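Local structure of extracellular solute-binding protein (Bordetella parapertussis, 3PU5) at residues Ala63-Gly67 / Asn68-Arg72; Val93-Lys96 / Phe97-Trp101. The protein probably binds a small solute, perhaps a polyamine, outside the cytoplasm and delivers it to a membrane transporter, as related periplasmic binding proteins do. One frame throughout, in Å; residues are numbered along the deposited sequence.

Overall arrangement
Contact 1, at residues 63-72, closes before contact 2, at residues 93-101, opens; their centres lie about 14 Å apart, and both sit some 12 to 13 Å from the centre of the chain. The first is the tight passage from strand 62-65 into helix 67-75. The second is a chain of turns in the loop that leads from that helix to strand 106-107. Both strands pair with the long strand 238-246, so the two contacts belong to one sheet region of a periplasmic-binding-protein fold. They meet directly where the Trp101 ring packs against Met70, Gly67 and Tyr71, which holds the loop against the helix start, probably within one lobe.

Contact 1: residues Ala63-Gly67 / Asn68-Arg72; sequences AAFGG and NDMYR
The selenomethionine side chain of Met70 folds back over the strand that precedes its helix and sets its terminal methyl on a face of the Phe65 ring. Met70 CE stands 3.6 Å from the Phe65 ring centroid and only 7° off the normal, a CH-pi contact. Met70 SE lies obliquely to the Phe65 ring, 4.5 Å from its centroid, making a Met-aromatic pair. Met70 CE also packs on Ala63 CB, at 3.8 Å. Two bends, at chi2 (68°) and chi3 (65°), curl the chain so that CE turns back to both residues. The ring uses its rim as well: Phe65 CE1 lies 3.4 Å from Met70 N, and the carbonyl carbon of Asp69 sits in the ring plane at its edge. Such packing is part of a strand-to-helix turn in a periplasmic-binding-protein fold, with Gly66 as the N-cap of helix 67-75. Gly66 O accepts Met70 N at 3.0 Å, in the carbonyl plane, and Gly67 O accepts Tyr71 N at 2.8 Å, the two i to i+4 bonds that open the helix, starting from the cap. Farther along, Arg72 NH1 makes a salt bridge with Asp69 OD1 at 2.9 Å, on the anti side of that oxygen. In the surrounding fold, Ala63 and Phe65 pair through their backbones with Ala245 and Val243 of strand 238-246, Ala64 N reaches Thr11 OG1, and Leu79 packs on Met70.

Contact 2: residues Val93-Lys96 / Phe97-Trp101; sequences VPEK and FKADW
Lys96 lays its aliphatic chain over a face of the Phe97 ring, the two adjacent side chains lying alongside each other. With Lys96 CG between the backbone N and the carbonyl carbon, a chi1 of 62° puts it on the Phe97 side, and both CB and CG lie close to Phe97 N. Lys96 CG stands over the centre of the Phe97 ring, 4.0 Å from the centroid and 11° off the normal, a CH-pi contact. Beyond CG the chain runs extended, Lys96 CE passing 3.9 Å from Phe97 CZ, and NZ ends among backbone carbonyls, hydrogen-bonded to Val300 O and Ile297 O. Pro94 meets the same ring differently: its CG lies in the ring plane at the edge, and Pro94 CD is 3.8 Å from Phe97 CD2. Val93 CG1 packs on Phe97 CB at 3.7 Å. The backbone follows two overlapping turns close to type I, closed by Phe97 N to Pro94 O at 3.1 Å and by Lys98 N to Glu95 O at 2.9 Å, each donor lying well above the carbonyl plane. Lys98, bent at chi3 (-86°), brings its CE to 3.1 Å from Val93 O; its ammonium bonds to Leu90 O and to a water that also donates weakly to Glu95 OE1. A second water links Lys96 O to Asp100 N. Around these turns, Tyr110 lies nearly parallel to the Phe97 ring, Phe97 pairs through its backbone with Leu107 of strand 106-107, and Trp101 spans from that strand to Ile74 of helix 67-75.

Contact 1: residues Ala63-Gly67 / Asn68-Arg72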
ATOM      1  N   ALA A  63       8.137   8.985  12.380  1.00 10.26           N
ATOM      2  CA  ALA A  63       8.600   7.938  11.492  1.00  9.41           C
ATOM      3  C   ALA A  63       7.502   7.675  10.493  1.00 11.11           C
ATOM      4  O   ALA A  63       6.397   7.296  10.870  1.00 10.22           O
ATOM      5  CB  ALA A  63       8.917   6.676  12.272  1.00  8.44           C
ATOM      6  N   ALA A  64       7.797   7.894   9.217  1.00  9.32           N
ATOM      7  CA  ALA A  64       6.797   7.696   8.186  1.00 11.15           C
ATOM      8  C   ALA A  64       7.440   7.015   6.994  1.00 12.38           C
ATOM      9  O   ALA A  64       8.120   7.665   6.190  1.00 18.07           O
ATOM     10  CB  ALA A  64       6.186   9.043   7.781  1.00  9.19           C
ATOM     11  N   PHE A  65       7.257   5.704   6.895  1.00 10.99           N
ATOM     12  CA  PHE A  65       7.815   4.929   5.791  1.00 13.02           C
ATOM     13  C   PHE A  65       7.260   3.501   5.731  1.00 14.00           C
ATOM     14  O   PHE A  65       6.330   3.161   6.453  1.00 11.34           O
ATOM     15  CB  PHE A  65       9.354   4.920   5.821  1.00 13.32           C
ATOM     16  CG  PHE A  65       9.941   4.510   7.142  1.00 12.03           C
ATOM     17  CD1 PHE A  65      10.010   3.171   7.504  1.00 12.78           C
ATOM     18  CD2 PHE A  65      10.448   5.463   8.013  1.00 12.30           C
ATOM     19  CE1 PHE A  65      10.558   2.791   8.733  1.00 13.29           C
ATOM     20  CE2 PHE A  65      11.001   5.092   9.239  1.00 12.60           C
ATOM     21  CZ  PHE A  65      11.054   3.754   9.598  1.00 12.12           C
ATOM     22  N   GLY A  66       7.853   2.677   4.869  1.00 14.60           N
ATOM     23  CA  GLY A  66       7.356   1.340   4.582  1.00 13.55           C
ATOM     24  C   GLY A  66       7.186   0.394   5.756  1.00 14.65           C
ATOM     25  O   GLY A  66       7.906   0.478   6.748  1.00 12.94           O
ATOM     26  N   GLY A  67       6.247  -0.537   5.606  1.00 14.56           N
ATOM     27  CA  GLY A  67       5.881  -1.464   6.659  1.00 17.65           C
ATOM     28  C   GLY A  67       6.972  -2.413   7.123  1.00 17.29           C
ATOM     29  O   GLY A  67       7.130  -2.626   8.329  1.00 16.81           O
ATOM     30  N   ASN A  68       7.716  -2.991   6.183  1.00 16.07           N
ATOM     31  CA  ASN A  68       8.798  -3.923   6.528  1.00 17.34           C
ATOM     32  C   ASN A  68       9.800  -3.335   7.514  1.00 19.04           C
ATOM     33  O   ASN A  68      10.105  -3.923   8.560  1.00 17.62           O
ATOM     34  CB  ASN A  68       9.552  -4.340   5.274  1.00 22.68           C
ATOM     35  CG  ASN A  68       8.749  -5.256   4.396  1.00 32.49           C
ATOM     36  OD1 ASN A  68       8.098  -6.185   4.886  1.00 30.16           O
ATOM     37  ND2 ASN A  68       8.788  -5.008   3.085  1.00 33.81           N
ATOM     38  N   ASP A  69      10.320  -2.165   7.166  1.00 14.94           N
ATOM     39  CA  ASP A  69      11.312  -1.512   8.003  1.00 15.95           C
ATOM     40  C   ASP A  69      10.691  -0.919   9.257  1.00 15.75           C
ATOM     41  O   ASP A  69      11.320  -0.927  10.320  1.00 15.86           O
ATOM     42  CB  ASP A  69      12.072  -0.471   7.193  1.00 15.36           C
ATOM     43  CG  ASP A  69      12.960  -1.111   6.161  1.00 18.21           C
ATOM     44  OD1 ASP A  69      13.969  -1.733   6.564  1.00 17.09           O
ATOM     45  OD2 ASP A  69      12.626  -1.029   4.960  1.00 17.94           O
HETATM   46  N   MSE A  70       9.450  -0.441   9.149  1.00 12.93           N
HETATM   47  CA  MSE A  70       8.745   0.040  10.334  1.00 13.09           C
HETATM   48  C   MSE A  70       8.584  -1.082  11.347  1.00 13.16           C
HETATM   49  O   MSE A  70       8.642  -0.852  12.558  1.00 12.15           O
HETATM   50  CB  MSE A  70       7.375   0.634   9.995  1.00 12.35           C
HETATM   51  CG  MSE A  70       6.704   1.319  11.193  1.00 11.01           C
HETATM   52 SE   MSE A  70       7.668   2.955  11.713  1.00 24.93          SE
HETATM   53  CE  MSE A  70       7.340   4.000  10.080  1.00 11.03           C
ATOM     54  N   TYR A  71       8.373  -2.299  10.856  1.00 14.32           N
ATOM     55  CA  TYR A  71       8.235  -3.433  11.754  1.00 16.08           C
ATOM     56  C   TYR A  71       9.526  -3.630  12.548  1.00 15.79           C
ATOM     57  O   TYR A  71       9.500  -4.148  13.650  1.00 18.04           O
ATOM     58  CB  TYR A  71       7.859  -4.707  10.994  1.00 18.83           C
ATOM     59  CG  TYR A  71       7.113  -5.707  11.854  1.00 20.04           C
ATOM     60  CD1 TYR A  71       7.757  -6.825  12.383  1.00 24.57           C
ATOM     61  CD2 TYR A  71       5.766  -5.524  12.152  1.00 21.60           C
ATOM     62  CE1 TYR A  71       7.076  -7.739  13.179  1.00 20.41           C
ATOM     63  CE2 TYR A  71       5.078  -6.429  12.944  1.00 27.09           C
ATOM     64  CZ  TYR A  71       5.740  -7.535  13.455  1.00 29.82           C
ATOM     65  OH  TYR A  71       5.056  -8.437  14.248  1.00 36.44           O
ATOM     66  N   ARG A  72      10.654  -3.194  11.994  1.00 16.90           N
ATOM     67  CA  ARG A  72      11.923  -3.257  12.720  1.00 18.77           C
ATOM     68  C   ARG A  72      11.867  -2.389  13.980  1.00 17.10           C
ATOM     69  O   ARG A  72      12.316  -2.795  15.058  1.00 17.61           O
ATOM     70  CB  ARG A  72      13.087  -2.799  11.828  1.00 20.12           C
ATOM     71  CG  ARG A  72      13.347  -3.683  10.627  1.00 20.01           C
ATOM     72  CD  ARG A  72      14.252  -2.983   9.613  1.00 22.34           C
ATOM     73  NE  ARG A  72      15.609  -2.792  10.116  1.00 21.85           N
ATOM     74  CZ  ARG A  72      16.559  -2.128   9.465  1.00 25.90           C
ATOM     75  NH1 ARG A  72      16.299  -1.584   8.282  1.00 23.21           N
ATOM     76  NH2 ARG A  72      17.773  -2.008   9.993  1.00 25.20           N
TER

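Contact 2: residues Val93-Lys96 / Phe97-Trp101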
ATOM      1  N   VAL A  93     -10.111   5.843  12.191  1.00 12.29           N
ATOM      2  CA  VAL A  93      -9.340   4.914  11.381  1.00 10.16           C
ATOM      3  C   VAL A  93      -9.711   3.485  11.765  1.00  9.81           C
ATOM      4  O   VAL A  93      -9.564   3.101  12.920  1.00  9.56           O
ATOM      5  CB  VAL A  93      -7.832   5.129  11.600  1.00 11.48           C
ATOM      6  CG1 VAL A  93      -7.022   4.133  10.780  1.00  7.43           C
ATOM      7  CG2 VAL A  93      -7.460   6.564  11.272  1.00  9.48           C
ATOM      8  N   PRO A  94     -10.227   2.699  10.803  1.00  9.02           N
ATOM      9  CA  PRO A  94     -10.556   1.298  11.094  1.00  9.72           C
ATOM     10  C   PRO A  94      -9.366   0.502  11.654  1.00 11.54           C
ATOM     11  O   PRO A  94      -8.213   0.751  11.307  1.00  8.35           O
ATOM     12  CB  PRO A  94     -10.989   0.747   9.730  1.00 11.62           C
ATOM     13  CG  PRO A  94     -11.577   1.956   9.022  1.00 12.57           C
ATOM     14  CD  PRO A  94     -10.698   3.118   9.471  1.00 10.00           C
ATOM     15  N   GLU A  95      -9.667  -0.465  12.514  1.00 12.07           N
ATOM     16  CA  GLU A  95      -8.649  -1.232  13.224  1.00 13.33           C
ATOM     17  C   GLU A  95      -7.614  -1.907  12.316  1.00 11.30           C
ATOM     18  O   GLU A  95      -6.449  -2.018  12.681  1.00 10.77           O
ATOM     19  CB  GLU A  95      -9.327  -2.276  14.124  1.00 13.97           C
ATOM     20  CG  GLU A  95      -8.369  -3.140  14.939  1.00 17.79           C
ATOM     21  CD  GLU A  95      -7.425  -2.329  15.826  1.00 22.62           C
ATOM     22  OE1 GLU A  95      -7.852  -1.277  16.359  1.00 20.44           O
ATOM     23  OE2 GLU A  95      -6.253  -2.751  15.992  1.00 25.20           O
ATOM     24  N   LYS A  96      -8.036  -2.368  11.146  1.00 10.59           N
ATOM     25  CA  LYS A  96      -7.122  -3.067  10.250  1.00 11.86           C
ATOM     26  C   LYS A  96      -5.893  -2.250   9.858  1.00 10.65           C
ATOM     27  O   LYS A  96      -4.843  -2.820   9.589  1.00 13.33           O
ATOM     28  CB  LYS A  96      -7.842  -3.535   8.990  1.00 12.17           C
ATOM     29  CG  LYS A  96      -8.426  -2.441   8.122  1.00 12.16           C
ATOM     30  CD  LYS A  96      -9.021  -3.112   6.893  1.00 13.59           C
ATOM     31  CE  LYS A  96     -10.064  -2.273   6.237  1.00 11.36           C
ATOM     32  NZ  LYS A  96     -10.820  -3.108   5.242  1.00 12.78           N
ATOM     33  N   PHE A  97      -6.030  -0.925   9.808  1.00  9.33           N
ATOM     34  CA  PHE A  97      -4.918  -0.050   9.435  1.00  8.70           C
ATOM     35  C   PHE A  97      -3.943   0.146  10.588  1.00  8.92           C
ATOM     36  O   PHE A  97      -2.835   0.662  10.402  1.00  8.77           O
ATOM     37  CB  PHE A  97      -5.445   1.303   8.953  1.00  8.14           C
ATOM     38  CG  PHE A  97      -6.329   1.196   7.760  1.00  8.69           C
ATOM     39  CD1 PHE A  97      -5.814   0.777   6.544  1.00  8.08           C
ATOM     40  CD2 PHE A  97      -7.680   1.481   7.853  1.00 11.63           C
ATOM     41  CE1 PHE A  97      -6.618   0.649   5.435  1.00  8.82           C
ATOM     42  CE2 PHE A  97      -8.510   1.358   6.734  1.00  9.83           C
ATOM     43  CZ  PHE A  97      -7.972   0.942   5.524  1.00 11.52           C
ATOM     44  N   LYS A  98      -4.368  -0.272  11.775  1.00  8.70           N
ATOM     45  CA  LYS A  98      -3.572  -0.127  12.985  1.00 10.62           C
ATOM     46  C   LYS A  98      -3.101  -1.472  13.550  1.00 11.69           C
ATOM     47  O   LYS A  98      -2.210  -1.523  14.404  1.00  9.61           O
ATOM     48  CB  LYS A  98      -4.394   0.614  14.042  1.00 11.58           C
ATOM     49  CG  LYS A  98      -4.979   1.941  13.555  1.00 10.18           C
ATOM     50  CD  LYS A  98      -5.779   2.636  14.658  1.00 13.83           C
ATOM     51  CE  LYS A  98      -7.216   2.156  14.723  1.00 13.92           C
ATOM     52  NZ  LYS A  98      -7.989   2.997  15.680  1.00 15.67           N
ATOM     53  N   ALA A  99      -3.700  -2.557  13.067  1.00 10.82           N
ATOM     54  CA  ALA A  99      -3.539  -3.869  13.693  1.00 14.79           C
ATOM     55  C   ALA A  99      -2.097  -4.362  13.844  1.00 16.08           C
ATOM     56  O   ALA A  99      -1.771  -4.994  14.841  1.00 16.84           O
ATOM     57  CB  ALA A  99      -4.381  -4.922  12.975  1.00 15.60           C
ATOM     58  N   ASP A 100      -1.235  -4.085  12.873  1.00 12.62           N
ATOM     59  CA  ASP A 100       0.129  -4.607  12.944  1.00 14.12           C
ATOM     60  C   ASP A 100       1.038  -3.850  13.930  1.00 12.93           C
ATOM     61  O   ASP A 100       2.106  -4.335  14.292  1.00 13.25           O
ATOM     62  CB  ASP A 100       0.778  -4.615  11.550  1.00 12.42           C
ATOM     63  CG  ASP A 100       0.206  -5.700  10.636  1.00 18.79           C
ATOM     64  OD1 ASP A 100      -0.431  -6.649  11.142  1.00 20.04           O
ATOM     65  OD2 ASP A 100       0.401  -5.610   9.409  1.00 19.36           O
ATOM     66  N   TRP A 101       0.624  -2.666  14.363  1.00 11.81           N
ATOM     67  CA  TRP A 101       1.592  -1.716  14.928  1.00 11.96           C
ATOM     68  C   TRP A 101       1.601  -1.601  16.460  1.00 12.81           C
ATOM     69  O   TRP A 101       2.207  -0.695  17.031  1.00 11.82           O
ATOM     70  CB  TRP A 101       1.445  -0.363  14.210  1.00 12.86           C
ATOM     71  CG  TRP A 101       1.253  -0.618  12.751  1.00 11.52           C
ATOM     72  CD1 TRP A 101       0.105  -0.446  12.028  1.00 11.26           C
ATOM     73  CD2 TRP A 101       2.216  -1.174  11.848  1.00 12.56           C
ATOM     74  NE1 TRP A 101       0.301  -0.846  10.725  1.00 11.19           N
ATOM     75  CE2 TRP A 101       1.589  -1.295  10.590  1.00 11.73           C
ATOM     76  CE3 TRP A 101       3.553  -1.575  11.977  1.00 15.38           C
ATOM     77  CZ2 TRP A 101       2.254  -1.791   9.472  1.00 14.67           C
ATOM     78  CZ3 TRP A 101       4.208  -2.070  10.861  1.00 12.99           C
ATOM     79  CH2 TRP A 101       3.557  -2.172   9.628  1.00 13.78           C
TER
HETATM   80  O   HOH W   1     -10.264   1.101  15.726  1.00 22.15           O
HETATM   81  O   HOH W   2      -2.190  -2.901  10.110  1.00 16.23           O